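Local coordinates for protein phosphatase (Thermotoga maritima, PDB 1NF2) that probably acts as a magnesium-dependent phosphatase of the haloacid dehalogenase (HAD) family, with a catalytic core domain and a separate substrate-binding domain, at residues Met1-Phe5 with Ile261-Cys265; Arg58-Thr62 with Val70-Glu74; His101-Tyr105 with Asn116-Tyr122. All blocks are in the same frame, centred on the assembly; numbering follows the deposited sequence.

Interactions 1 and 2 belong to one sheet, the core sheet of the HAD fold, with centres about 19 Å apart; interaction 3 lies in the second domain, its centre about 42 Å from that of interaction 1. Interaction 1 is partly buried and joins the two chain ends: an isoleucine methyl touches two aromatic rings beside a backbone bridge, and a partly exposed salt bridge adds charge. Interaction 2, a buried contact, pairs neighbouring strands near one border of that sheet, with backbone bonds, prolines and the reach of Tyr71 to a threonine hydroxyl. Interaction 3, partly buried, sets a helix against a sheet through side chains alone, and its polar groups meet aromatic rings and each other.

Interaction 1: Met1-Phe5 with Ile261-Cys265; sequences MYRVF and ISTDC
Ile261 meets two aromatic rings of the N-terminal segment with a single methyl group. Its CG1 stands anti to the backbone N (chi1 157°), and the extended branch carries CD1 to 3.4 Å from Tyr2 CD2, crossing that side chain nearly at right angles. From the opposite direction comes Phe5, which presents its edge to the same methyl, with Phe5 CE1 3.6 Å from Ile261 CD1. An isoleucine suits this spot because its longer arm, CG1 and CD1, is apolar and long enough to reach both rings. Farther round the Phe5 edge lies Thr263 OG1, 3.5 Å from Phe5 CZ; this hydroxyl donates to Asp264 O from above the carbonyl plane. The backbones form a single bridge: Tyr2 N donates to Ser262 O (2.9 Å), and Asp264 N returns a weak bond to Tyr2 O. The segments run 88° apart, and pairing stops there. The C-terminal tail is thus bridged to the residues just before strand 4-8, a strand inside the parallel part of the HAD core sheet that carries the magnesium ligand Asp8; Cys265 is also held by its disulfide to Cys35. Arg3 NH2 and Asp264 OD1 form a salt bridge at 3.0 Å, though this poorly ordered carboxylate is less surely placed. The oxygen sits over a guanidinium face, the two planes 45° apart; charge draws them together, without an N-H aimed at it.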
ATOM      1  N   MET A   1     -14.754  -5.227 -23.410  1.00 43.11           N
ATOM      2  CA  MET A   1     -13.710  -6.130 -22.855  1.00 41.16           C
ATOM      3  C   MET A   1     -12.717  -5.398 -21.955  1.00 40.55           C
ATOM      4  O   MET A   1     -12.494  -4.194 -22.093  1.00 42.84           O
ATOM      5  CB  MET A   1     -12.970  -6.832 -23.997  1.00 30.39           C
ATOM      6  CG  MET A   1     -13.849  -7.828 -24.754  1.00 33.25           C
ATOM      7  SD  MET A   1     -13.054  -8.506 -26.221  1.00 29.65           S
ATOM      8  CE  MET A   1     -12.185  -9.829 -25.528  1.00 31.89           C
ATOM      9  N   TYR A   2     -12.122  -6.147 -21.036  1.00 23.43           N
ATOM     10  CA  TYR A   2     -11.164  -5.610 -20.080  1.00 20.64           C
ATOM     11  C   TYR A   2      -9.747  -6.034 -20.414  1.00 21.64           C
ATOM     12  O   TYR A   2      -9.513  -7.182 -20.792  1.00 18.55           O
ATOM     13  CB  TYR A   2     -11.549  -6.086 -18.678  1.00 21.60           C
ATOM     14  CG  TYR A   2     -12.841  -5.469 -18.230  1.00 19.66           C
ATOM     15  CD1 TYR A   2     -12.856  -4.193 -17.659  1.00 18.55           C
ATOM     16  CD2 TYR A   2     -14.061  -6.103 -18.466  1.00 16.98           C
ATOM     17  CE1 TYR A   2     -14.049  -3.560 -17.341  1.00 16.00           C
ATOM     18  CE2 TYR A   2     -15.266  -5.476 -18.148  1.00 14.78           C
ATOM     19  CZ  TYR A   2     -15.249  -4.199 -17.588  1.00 16.08           C
ATOM     20  OH  TYR A   2     -16.422  -3.540 -17.299  1.00 15.27           O
ATOM     21  N   ARG A   3      -8.800  -5.108 -20.273  1.00 25.87           N
ATOM     22  CA  ARG A   3      -7.398  -5.397 -20.583  1.00 28.60           C
ATOM     23  C   ARG A   3      -6.434  -5.022 -19.459  1.00 26.14           C
ATOM     24  O   ARG A   3      -5.233  -5.259 -19.570  1.00 24.24           O
ATOM     25  CB  ARG A   3      -6.976  -4.656 -21.854  1.00 51.22           C
ATOM     26  CG  ARG A   3      -7.832  -4.961 -23.067  1.00 60.70           C
ATOM     27  CD  ARG A   3      -7.346  -4.205 -24.295  1.00 67.43           C
ATOM     28  NE  ARG A   3      -8.086  -4.565 -25.501  1.00 74.06           N
ATOM     29  CZ  ARG A   3      -9.383  -4.339 -25.683  1.00 77.31           C
ATOM     30  NH1 ARG A   3     -10.092  -3.750 -24.733  1.00 79.53           N
ATOM     31  NH2 ARG A   3      -9.970  -4.697 -26.819  1.00 79.92           N
ATOM     32  N   VAL A   4      -6.961  -4.442 -18.384  1.00 23.63           N
ATOM     33  CA  VAL A   4      -6.135  -4.023 -17.250  1.00 22.79           C
ATOM     34  C   VAL A   4      -6.767  -4.564 -15.974  1.00 20.37           C
ATOM     35  O   VAL A   4      -7.939  -4.328 -15.703  1.00 19.06           O
ATOM     36  CB  VAL A   4      -6.035  -2.479 -17.192  1.00 25.30           C
ATOM     37  CG1 VAL A   4      -5.173  -2.035 -15.996  1.00 24.76           C
ATOM     38  CG2 VAL A   4      -5.439  -1.967 -18.500  1.00 22.12           C
ATOM     39  N   PHE A   5      -5.975  -5.290 -15.199  1.00 20.72           N
ATOM     40  CA  PHE A   5      -6.454  -5.932 -13.985  1.00 20.45           C
ATOM     41  C   PHE A   5      -5.688  -5.478 -12.737  1.00 18.94           C
ATOM     42  O   PHE A   5      -4.515  -5.789 -12.568  1.00 18.14           O
ATOM     43  CB  PHE A   5      -6.347  -7.449 -14.192  1.00 25.56           C
ATOM     44  CG  PHE A   5      -7.077  -7.938 -15.423  1.00 27.01           C
ATOM     45  CD1 PHE A   5      -8.454  -8.170 -15.390  1.00 27.07           C
ATOM     46  CD2 PHE A   5      -6.403  -8.089 -16.632  1.00 28.23           C
ATOM     47  CE1 PHE A   5      -9.152  -8.538 -16.544  1.00 28.27           C
ATOM     48  CE2 PHE A   5      -7.090  -8.458 -17.794  1.00 30.26           C
ATOM     49  CZ  PHE A   5      -8.469  -8.680 -17.751  1.00 27.73           C
ATOM     50  N   ILE A 261     -15.059 -12.780 -16.427  1.00 19.76           N
ATOM     51  CA  ILE A 261     -15.024 -11.449 -17.036  1.00 21.35           C
ATOM     52  C   ILE A 261     -14.618 -11.425 -18.508  1.00 20.58           C
ATOM     53  O   ILE A 261     -13.710 -12.144 -18.914  1.00 17.51           O
ATOM     54  CB  ILE A 261     -14.108 -10.496 -16.213  1.00 42.25           C
ATOM     55  CG1 ILE A 261     -13.615  -9.355 -17.095  1.00 42.93           C
ATOM     56  CG2 ILE A 261     -12.949 -11.257 -15.620  1.00 44.37           C
ATOM     57  CD1 ILE A 261     -12.699  -8.416 -16.376  1.00 47.49           C
ATOM     58  N   SER A 262     -15.307 -10.599 -19.302  1.00 19.63           N
ATOM     59  CA  SER A 262     -15.015 -10.464 -20.734  1.00 22.95           C
ATOM     60  C   SER A 262     -13.648  -9.835 -20.886  1.00 26.87           C
ATOM     61  O   SER A 262     -13.451  -8.656 -20.571  1.00 26.18           O
ATOM     62  CB  SER A 262     -16.037  -9.573 -21.435  1.00 35.84           C
ATOM     63  OG  SER A 262     -17.332 -10.125 -21.343  1.00 42.91           O
ATOM     64  N   THR A 263     -12.711 -10.610 -21.401  1.00 29.82           N
ATOM     65  CA  THR A 263     -11.365 -10.118 -21.532  1.00 38.09           C
ATOM     66  C   THR A 263     -10.671 -10.456 -22.832  1.00 44.36           C
ATOM     67  O   THR A 263     -10.932 -11.496 -23.445  1.00 42.78           O
ATOM     68  CB  THR A 263     -10.498 -10.667 -20.400  1.00 39.13           C
ATOM     69  OG1 THR A 263      -9.121 -10.434 -20.697  1.00 40.47           O
ATOM     70  CG2 THR A 263     -10.714 -12.156 -20.249  1.00 39.52           C
ATOM     71  N   ASP A 264      -9.783  -9.561 -23.247  1.00 72.52           N
ATOM     72  CA  ASP A 264      -8.984  -9.784 -24.435  1.00 79.13           C
ATOM     73  C   ASP A 264      -8.004 -10.844 -23.954  1.00 81.59           C
ATOM     74  O   ASP A 264      -8.341 -11.630 -23.069  1.00 83.16           O
ATOM     75  CB  ASP A 264      -8.248  -8.501 -24.835  1.00 77.52           C
ATOM     76  CG  ASP A 264      -8.808  -7.878 -26.099  1.00 81.30           C
ATOM     77  OD1 ASP A 264     -10.025  -7.603 -26.142  1.00 82.55           O
ATOM     78  OD2 ASP A 264      -8.028  -7.659 -27.048  1.00 83.07           O
ATOM     79  N   CYS A 265      -6.787 -10.842 -24.487  1.00 82.94           N
ATOM     80  CA  CYS A 265      -5.786 -11.842 -24.110  1.00 86.45           C
ATOM     81  C   CYS A 265      -6.426 -13.236 -24.059  1.00 90.32           C
ATOM     82  O   CYS A 265      -7.643 -13.369 -24.191  1.00 90.48           O
ATOM     83  CB  CYS A 265      -5.135 -11.493 -22.760  1.00 97.22           C
ATOM     84  SG  CYS A 265      -6.100 -10.482 -21.592  1.00 93.42           S
TER

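Interaction 2: Arg58-Thr62 with Val70-Glu74; sequences RTFPT and VYLPE
Thr62 and Tyr71 form an antiparallel hydrogen-bonded pair, the segments running 164° apart. Thr62 N donates to Tyr71 O and Tyr71 N to Thr62 O, both at 2.7 Å and both nearly straight. Beside them, Pro61 CA comes within 3.2 Å of Tyr71 O and supplies a C-H contact. The ladder then ends: Phe60 lies opposite Pro73, whose nitrogen has no hydrogen to offer, and the proline instead lays CG against the Phe60 backbone, 3.4 Å from Phe60 C. Prolines suit this margin because they fill space without asking for a bond. Pro61 also touches Leu72, CB to CD2 at 3.8 Å, whose side chain also touches helix 191-202.

Strands 62-64 and 69-72 form a beta hairpin near one border of the HAD core sheet, the first running parallel to strand 36-40 and the second followed by the outermost strand 76-80. Across the pair, Tyr71 has CG anti to its own N (chi1 158°), which lays the ring along residues 59 to 62. Phe60 O lies at the ring's edge, in its plane, 3.5 Å from Tyr71 CD1. At the far end Tyr71 OH and Thr59 OG1 share a hydrogen bond of 2.9 Å, their side chains crossing about perpendicularly. Replacing this tyrosine with an alanine would probably leave the Thr59 hydroxyl without that partner and open a gap beside Phe60 O and Thr62 CB. Thr62 OG1 has its own partner, Glu52 of helix 45-55. Within the same segment, Arg58 NE and NH2 both donate to Thr59 O, from the same face of that carbonyl's plane, while the guanidinium lies flat over Phe60 CE1.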
ATOM      1  N   ARG A  58       8.892 -12.316 -12.100  1.00 32.57           N
ATOM      2  CA  ARG A  58       8.958 -11.008 -12.742  1.00 30.07           C
ATOM      3  C   ARG A  58       8.264  -9.931 -11.908  1.00 28.09           C
ATOM      4  O   ARG A  58       7.702 -10.212 -10.857  1.00 26.51           O
ATOM      5  CB  ARG A  58       8.282 -11.073 -14.111  1.00 41.12           C
ATOM      6  CG  ARG A  58       6.847 -11.555 -14.035  1.00 43.00           C
ATOM      7  CD  ARG A  58       6.058 -11.206 -15.287  1.00 46.61           C
ATOM      8  NE  ARG A  58       5.904  -9.760 -15.440  1.00 50.14           N
ATOM      9  CZ  ARG A  58       5.138  -9.178 -16.359  1.00 50.19           C
ATOM     10  NH1 ARG A  58       4.446  -9.920 -17.214  1.00 49.37           N
ATOM     11  NH2 ARG A  58       5.066  -7.852 -16.425  1.00 49.17           N
ATOM     12  N   THR A  59       8.303  -8.694 -12.390  1.00 35.69           N
ATOM     13  CA  THR A  59       7.641  -7.601 -11.695  1.00 35.18           C
ATOM     14  C   THR A  59       6.591  -7.018 -12.630  1.00 34.71           C
ATOM     15  O   THR A  59       6.647  -7.216 -13.846  1.00 34.93           O
ATOM     16  CB  THR A  59       8.641  -6.492 -11.263  1.00 33.30           C
ATOM     17  OG1 THR A  59       9.295  -5.943 -12.417  1.00 31.65           O
ATOM     18  CG2 THR A  59       9.684  -7.069 -10.305  1.00 30.99           C
ATOM     19  N   PHE A  60       5.631  -6.305 -12.056  1.00 34.94           N
ATOM     20  CA  PHE A  60       4.548  -5.704 -12.827  1.00 31.86           C
ATOM     21  C   PHE A  60       4.392  -4.248 -12.417  1.00 30.67           C
ATOM     22  O   PHE A  60       5.023  -3.794 -11.456  1.00 29.33           O
ATOM     23  CB  PHE A  60       3.225  -6.412 -12.508  1.00 35.30           C
ATOM     24  CG  PHE A  60       3.225  -7.886 -12.795  1.00 35.69           C
ATOM     25  CD1 PHE A  60       2.672  -8.377 -13.972  1.00 36.32           C
ATOM     26  CD2 PHE A  60       3.767  -8.782 -11.886  1.00 36.74           C
ATOM     27  CE1 PHE A  60       2.658  -9.745 -14.239  1.00 38.81           C
ATOM     28  CE2 PHE A  60       3.760 -10.152 -12.142  1.00 38.52           C
ATOM     29  CZ  PHE A  60       3.203 -10.632 -13.319  1.00 37.64           C
ATOM     30  N   PRO A  61       3.571  -3.484 -13.164  1.00 24.97           N
ATOM     31  CA  PRO A  61       3.374  -2.086 -12.782  1.00 23.54           C
ATOM     32  C   PRO A  61       2.879  -2.215 -11.337  1.00 23.59           C
ATOM     33  O   PRO A  61       2.011  -3.041 -11.049  1.00 21.42           O
ATOM     34  CB  PRO A  61       2.284  -1.627 -13.748  1.00 20.12           C
ATOM     35  CG  PRO A  61       2.650  -2.377 -15.011  1.00 17.95           C
ATOM     36  CD  PRO A  61       2.978  -3.765 -14.485  1.00 19.29           C
ATOM     37  N   THR A  62       3.432  -1.426 -10.427  1.00 24.47           N
ATOM     38  CA  THR A  62       3.056  -1.553  -9.033  1.00 24.93           C
ATOM     39  C   THR A  62       2.759  -0.258  -8.271  1.00 25.03           C
ATOM     40  O   THR A  62       3.424   0.764  -8.464  1.00 24.71           O
ATOM     41  CB  THR A  62       4.165  -2.340  -8.283  1.00 24.69           C
ATOM     42  OG1 THR A  62       4.261  -3.661  -8.835  1.00 26.06           O
ATOM     43  CG2 THR A  62       3.872  -2.430  -6.790  1.00 24.30           C
ATOM     44  N   VAL A  70       4.661   4.637  -7.406  1.00 23.89           N
ATOM     45  CA  VAL A  70       4.153   4.005  -8.620  1.00 23.10           C
ATOM     46  C   VAL A  70       5.404   3.505  -9.333  1.00 24.58           C
ATOM     47  O   VAL A  70       6.308   4.282  -9.643  1.00 24.39           O
ATOM     48  CB  VAL A  70       3.388   4.990  -9.535  1.00 21.48           C
ATOM     49  CG1 VAL A  70       2.972   4.289 -10.829  1.00 21.29           C
ATOM     50  CG2 VAL A  70       2.150   5.508  -8.821  1.00 19.04           C
ATOM     51  N   TYR A  71       5.460   2.200  -9.569  1.00 24.55           N
ATOM     52  CA  TYR A  71       6.607   1.582 -10.212  1.00 24.73           C
ATOM     53  C   TYR A  71       6.264   0.847 -11.506  1.00 26.48           C
ATOM     54  O   TYR A  71       5.220   0.203 -11.609  1.00 26.28           O
ATOM     55  CB  TYR A  71       7.257   0.627  -9.207  1.00 24.13           C
ATOM     56  CG  TYR A  71       8.113  -0.476  -9.797  1.00 26.93           C
ATOM     57  CD1 TYR A  71       7.529  -1.586 -10.426  1.00 28.22           C
ATOM     58  CD2 TYR A  71       9.504  -0.432  -9.698  1.00 26.19           C
ATOM     59  CE1 TYR A  71       8.309  -2.621 -10.939  1.00 27.19           C
ATOM     60  CE2 TYR A  71      10.296  -1.466 -10.204  1.00 29.23           C
ATOM     61  CZ  TYR A  71       9.691  -2.557 -10.824  1.00 29.78           C
ATOM     62  OH  TYR A  71      10.470  -3.579 -11.315  1.00 30.51           O
ATOM     63  N   LEU A  72       7.150   0.961 -12.492  1.00 31.02           N
ATOM     64  CA  LEU A  72       7.001   0.285 -13.784  1.00 32.39           C
ATOM     65  C   LEU A  72       8.221  -0.608 -13.963  1.00 34.73           C
ATOM     66  O   LEU A  72       9.357  -0.161 -13.784  1.00 34.11           O
ATOM     67  CB  LEU A  72       6.935   1.286 -14.949  1.00 23.48           C
ATOM     68  CG  LEU A  72       5.632   2.070 -15.108  1.00 22.91           C
ATOM     69  CD1 LEU A  72       5.680   2.919 -16.374  1.00 22.83           C
ATOM     70  CD2 LEU A  72       4.468   1.100 -15.175  1.00 24.09           C
ATOM     71  N   PRO A  73       8.001  -1.887 -14.314  1.00 31.57           N
ATOM     72  CA  PRO A  73       9.079  -2.859 -14.516  1.00 33.63           C
ATOM     73  C   PRO A  73      10.259  -2.319 -15.324  1.00 36.47           C
ATOM     74  O   PRO A  73      11.413  -2.636 -15.041  1.00 36.16           O
ATOM     75  CB  PRO A  73       8.369  -4.005 -15.230  1.00 34.86           C
ATOM     76  CG  PRO A  73       6.991  -3.965 -14.623  1.00 33.20           C
ATOM     77  CD  PRO A  73       6.690  -2.483 -14.642  1.00 32.64           C
ATOM     78  N   GLU A  74       9.967  -1.492 -16.320  1.00 40.50           N
ATOM     79  CA  GLU A  74      11.015  -0.944 -17.169  1.00 44.87           C
ATOM     80  C   GLU A  74      11.610   0.383 -16.692  1.00 46.41           C
ATOM     81  O   GLU A  74      12.826   0.504 -16.551  1.00 48.22           O
ATOM     82  CB  GLU A  74      10.499  -0.795 -18.609  1.00 51.07           C
ATOM     83  CG  GLU A  74       9.390   0.246 -18.826  1.00 54.51           C
ATOM     84  CD  GLU A  74       8.006  -0.199 -18.359  1.00 56.46           C
ATOM     85  OE1 GLU A  74       7.020   0.486 -18.719  1.00 58.46           O
ATOM     86  OE2 GLU A  74       7.895  -1.219 -17.642  1.00 53.60           O
TER

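Interaction 3: His101-Tyr105 with Asn116-Tyr122; sequences HWQAY and NEEIKSY
Tyr122 points from helix 117-125 toward strand 102-105 and meets it along its length, ring first and hydroxyl last. CB starts on the strand-facing side of the helix, and with CG anti to the backbone N (chi1 167°) the ring reaches toward the strand. One face of the ring then receives the amide of Gln103: NE2 sits 3.4 Å from Tyr122 CE1, offset toward the rim, and the amide and ring planes stand 81° apart. A glutamine suits the place because its long chain brings a polar nitrogen over the aromatic face, while its OE1 turns to Ile119 CD1. Farther along, Tyr122 CZ comes to 3.5 Å from Tyr105 OH. At the tip Tyr122 OH donates a hydrogen bond to Tyr105 OH, 2.7 Å away; the two side chains approach from opposite directions, and each hydroxyl lies at the edge of the other's ring. The buried Tyr122 hydroxyl proton thus finds an acceptor. Tyr181 meets the Tyr122 ring edge-to-face, and Lys147 makes a cation-pi contact with Tyr105. Toward the helix start, Glu118 OE1 lies over a face of the His101 ring, 3.6 Å from His101 CD2, the carboxylate and ring planes only slightly inclined. The axes of strand and helix pass 10.0 Å apart at 45°, a helix packed on the sheet of the second domain, where strand 110-112, helix 117-125 and strand 130-132 make a beta-alpha-beta crossover.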
ATOM      1  N   HIS A 101       9.141   6.453  20.601  1.00 35.98           N
ATOM      2  CA  HIS A 101       9.806   5.447  19.785  1.00 35.82           C
ATOM      3  C   HIS A 101       9.316   5.599  18.349  1.00 32.16           C
ATOM      4  O   HIS A 101       8.200   5.208  18.005  1.00 29.76           O
ATOM      5  CB  HIS A 101       9.514   4.047  20.327  1.00 72.44           C
ATOM      6  CG  HIS A 101      10.171   3.768  21.644  1.00 78.58           C
ATOM      7  ND1 HIS A 101      11.540   3.807  21.814  1.00 81.09           N
ATOM      8  CD2 HIS A 101       9.650   3.468  22.858  1.00 80.66           C
ATOM      9  CE1 HIS A 101      11.832   3.544  23.075  1.00 82.58           C
ATOM     10  NE2 HIS A 101      10.704   3.335  23.729  1.00 83.18           N
ATOM     11  N   TRP A 102      10.160   6.193  17.518  1.00 31.27           N
ATOM     12  CA  TRP A 102       9.803   6.419  16.133  1.00 29.58           C
ATOM     13  C   TRP A 102      10.759   5.745  15.169  1.00 29.28           C
ATOM     14  O   TRP A 102      11.926   5.507  15.485  1.00 28.42           O
ATOM     15  CB  TRP A 102       9.761   7.919  15.836  1.00 33.43           C
ATOM     16  CG  TRP A 102      11.068   8.605  16.054  1.00 30.41           C
ATOM     17  CD1 TRP A 102      11.642   8.920  17.252  1.00 28.66           C
ATOM     18  CD2 TRP A 102      11.969   9.068  15.042  1.00 28.05           C
ATOM     19  NE1 TRP A 102      12.843   9.557  17.048  1.00 27.01           N
ATOM     20  CE2 TRP A 102      13.068   9.661  15.702  1.00 26.00           C
ATOM     21  CE3 TRP A 102      11.951   9.041  13.641  1.00 26.74           C
ATOM     22  CZ2 TRP A 102      14.142  10.222  15.009  1.00 26.22           C
ATOM     23  CZ3 TRP A 102      13.016   9.599  12.950  1.00 26.25           C
ATOM     24  CH2 TRP A 102      14.100  10.185  13.636  1.00 25.29           C
ATOM     25  N   GLN A 103      10.235   5.449  13.985  1.00 36.59           N
ATOM     26  CA  GLN A 103      10.977   4.805  12.915  1.00 36.62           C
ATOM     27  C   GLN A 103      10.676   5.567  11.629  1.00 33.70           C
ATOM     28  O   GLN A 103       9.689   6.297  11.552  1.00 33.13           O
ATOM     29  CB  GLN A 103      10.535   3.350  12.799  1.00 63.93           C
ATOM     30  CG  GLN A 103       9.027   3.170  12.821  1.00 72.28           C
ATOM     31  CD  GLN A 103       8.617   1.711  12.861  1.00 76.61           C
ATOM     32  OE1 GLN A 103       9.015   0.970  13.761  1.00 79.17           O
ATOM     33  NE2 GLN A 103       7.816   1.291  11.885  1.00 77.92           N
ATOM     34  N   ALA A 104      11.521   5.404  10.620  1.00 29.92           N
ATOM     35  CA  ALA A 104      11.306   6.113   9.366  1.00 28.24           C
ATOM     36  C   ALA A 104      11.501   5.229   8.139  1.00 26.43           C
ATOM     37  O   ALA A 104      12.366   4.356   8.122  1.00 25.02           O
ATOM     38  CB  ALA A 104      12.248   7.318   9.285  1.00 21.46           C
ATOM     39  N   TYR A 105      10.685   5.471   7.118  1.00 24.49           N
ATOM     40  CA  TYR A 105      10.769   4.741   5.859  1.00 23.81           C
ATOM     41  C   TYR A 105      11.515   5.629   4.877  1.00 23.20           C
ATOM     42  O   TYR A 105      10.959   6.596   4.357  1.00 22.29           O
ATOM     43  CB  TYR A 105       9.367   4.435   5.338  1.00 31.32           C
ATOM     44  CG  TYR A 105       8.680   3.312   6.078  1.00 33.59           C
ATOM     45  CD1 TYR A 105       8.873   1.987   5.698  1.00 34.38           C
ATOM     46  CD2 TYR A 105       7.834   3.571   7.155  1.00 35.29           C
ATOM     47  CE1 TYR A 105       8.237   0.945   6.366  1.00 35.35           C
ATOM     48  CE2 TYR A 105       7.193   2.536   7.832  1.00 35.98           C
ATOM     49  CZ  TYR A 105       7.399   1.225   7.428  1.00 35.71           C
ATOM     50  OH  TYR A 105       6.763   0.190   8.073  1.00 37.87           O
ATOM     51  N   ASN A 116      14.712  -1.510  20.197  1.00 41.12           N
ATOM     52  CA  ASN A 116      13.915  -1.948  21.332  1.00 42.90           C
ATOM     53  C   ASN A 116      12.895  -3.024  20.954  1.00 44.49           C
ATOM     54  O   ASN A 116      12.858  -3.495  19.813  1.00 43.89           O
ATOM     55  CB  ASN A 116      13.204  -0.744  21.955  1.00 76.75           C
ATOM     56  CG  ASN A 116      12.452   0.080  20.933  1.00 76.25           C
ATOM     57  OD1 ASN A 116      13.026   0.542  19.948  1.00 77.35           O
ATOM     58  ND2 ASN A 116      11.162   0.274  21.164  1.00 76.69           N
ATOM     59  N   GLU A 117      12.069  -3.402  21.924  1.00 62.86           N
ATOM     60  CA  GLU A 117      11.049  -4.429  21.739  1.00 64.51           C
ATOM     61  C   GLU A 117       9.908  -3.967  20.838  1.00 63.90           C
ATOM     62  O   GLU A 117       9.275  -4.778  20.163  1.00 64.85           O
ATOM     63  CB  GLU A 117      10.490  -4.853  23.100  1.00 91.98           C
ATOM     64  CG  GLU A 117      11.561  -5.282  24.097  1.00 95.91           C
ATOM     65  CD  GLU A 117      12.412  -4.123  24.594  1.00 97.75           C
ATOM     66  OE1 GLU A 117      13.479  -4.382  25.191  1.00 98.36           O
ATOM     67  OE2 GLU A 117      12.012  -2.953  24.398  1.00 98.57           O
ATOM     68  N   GLU A 118       9.640  -2.664  20.839  1.00 55.24           N
ATOM     69  CA  GLU A 118       8.583  -2.105  20.008  1.00 52.75           C
ATOM     70  C   GLU A 118       8.853  -2.420  18.537  1.00 49.94           C
ATOM     71  O   GLU A 118       8.018  -3.015  17.853  1.00 49.41           O
ATOM     72  CB  GLU A 118       8.497  -0.585  20.192  1.00 81.83           C
ATOM     73  CG  GLU A 118       7.681  -0.107  21.396  1.00 84.89           C
ATOM     74  CD  GLU A 118       8.290  -0.483  22.731  1.00 87.12           C
ATOM     75  OE1 GLU A 118       9.458  -0.118  22.981  1.00 87.38           O
ATOM     76  OE2 GLU A 118       7.594  -1.138  23.536  1.00 88.87           O
ATOM     77  N   ILE A 119      10.029  -2.026  18.061  1.00 55.63           N
ATOM     78  CA  ILE A 119      10.408  -2.250  16.675  1.00 52.90           C
ATOM     79  C   ILE A 119      10.457  -3.736  16.318  1.00 52.16           C
ATOM     80  O   ILE A 119       9.968  -4.141  15.260  1.00 51.62           O
ATOM     81  CB  ILE A 119      11.780  -1.599  16.359  1.00 54.82           C
ATOM     82  CG1 ILE A 119      12.157  -1.854  14.900  1.00 54.23           C
ATOM     83  CG2 ILE A 119      12.852  -2.148  17.271  1.00 55.56           C
ATOM     84  CD1 ILE A 119      11.189  -1.252  13.908  1.00 55.20           C
ATOM     85  N   LYS A 120      11.039  -4.545  17.198  1.00 52.41           N
ATOM     86  CA  LYS A 120      11.144  -5.978  16.951  1.00 50.05           C
ATOM     87  C   LYS A 120       9.779  -6.596  16.642  1.00 47.71           C
ATOM     88  O   LYS A 120       9.611  -7.295  15.639  1.00 46.80           O
ATOM     89  CB  LYS A 120      11.761  -6.683  18.162  1.00 62.05           C
ATOM     90  CG  LYS A 120      13.179  -6.236  18.498  1.00 63.86           C
ATOM     91  CD  LYS A 120      13.721  -6.979  19.715  1.00 64.53           C
ATOM     92  CE  LYS A 120      15.129  -6.521  20.073  1.00 65.80           C
ATOM     93  NZ  LYS A 120      16.117  -6.774  18.980  1.00 65.87           N
ATOM     94  N   SER A 121       8.807  -6.322  17.505  1.00 45.35           N
ATOM     95  CA  SER A 121       7.462  -6.857  17.343  1.00 43.51           C
ATOM     96  C   SER A 121       6.707  -6.286  16.147  1.00 42.17           C
ATOM     97  O   SER A 121       5.839  -6.954  15.587  1.00 40.92           O
ATOM     98  CB  SER A 121       6.647  -6.617  18.615  1.00 49.15           C
ATOM     99  OG  SER A 121       5.300  -7.015  18.428  1.00 51.47           O
ATOM    100  N   TYR A 122       7.016  -5.051  15.757  1.00 39.57           N
ATOM    101  CA  TYR A 122       6.327  -4.456  14.621  1.00 38.59           C
ATOM    102  C   TYR A 122       6.818  -5.061  13.314  1.00 39.96           C
ATOM    103  O   TYR A 122       6.020  -5.384  12.435  1.00 38.77           O
ATOM    104  CB  TYR A 122       6.517  -2.933  14.587  1.00 36.19           C
ATOM    105  CG  TYR A 122       6.086  -2.309  13.271  1.00 32.82           C
ATOM    106  CD1 TYR A 122       6.968  -2.233  12.187  1.00 31.45           C
ATOM    107  CD2 TYR A 122       4.776  -1.868  13.083  1.00 30.81           C
ATOM    108  CE1 TYR A 122       6.555  -1.740  10.948  1.00 31.33           C
ATOM    109  CE2 TYR A 122       4.352  -1.374  11.849  1.00 31.26           C
ATOM    110  CZ  TYR A 122       5.247  -1.316  10.788  1.00 31.96           C
ATOM    111  OH  TYR A 122       4.820  -0.861   9.562  1.00 35.14           O
TER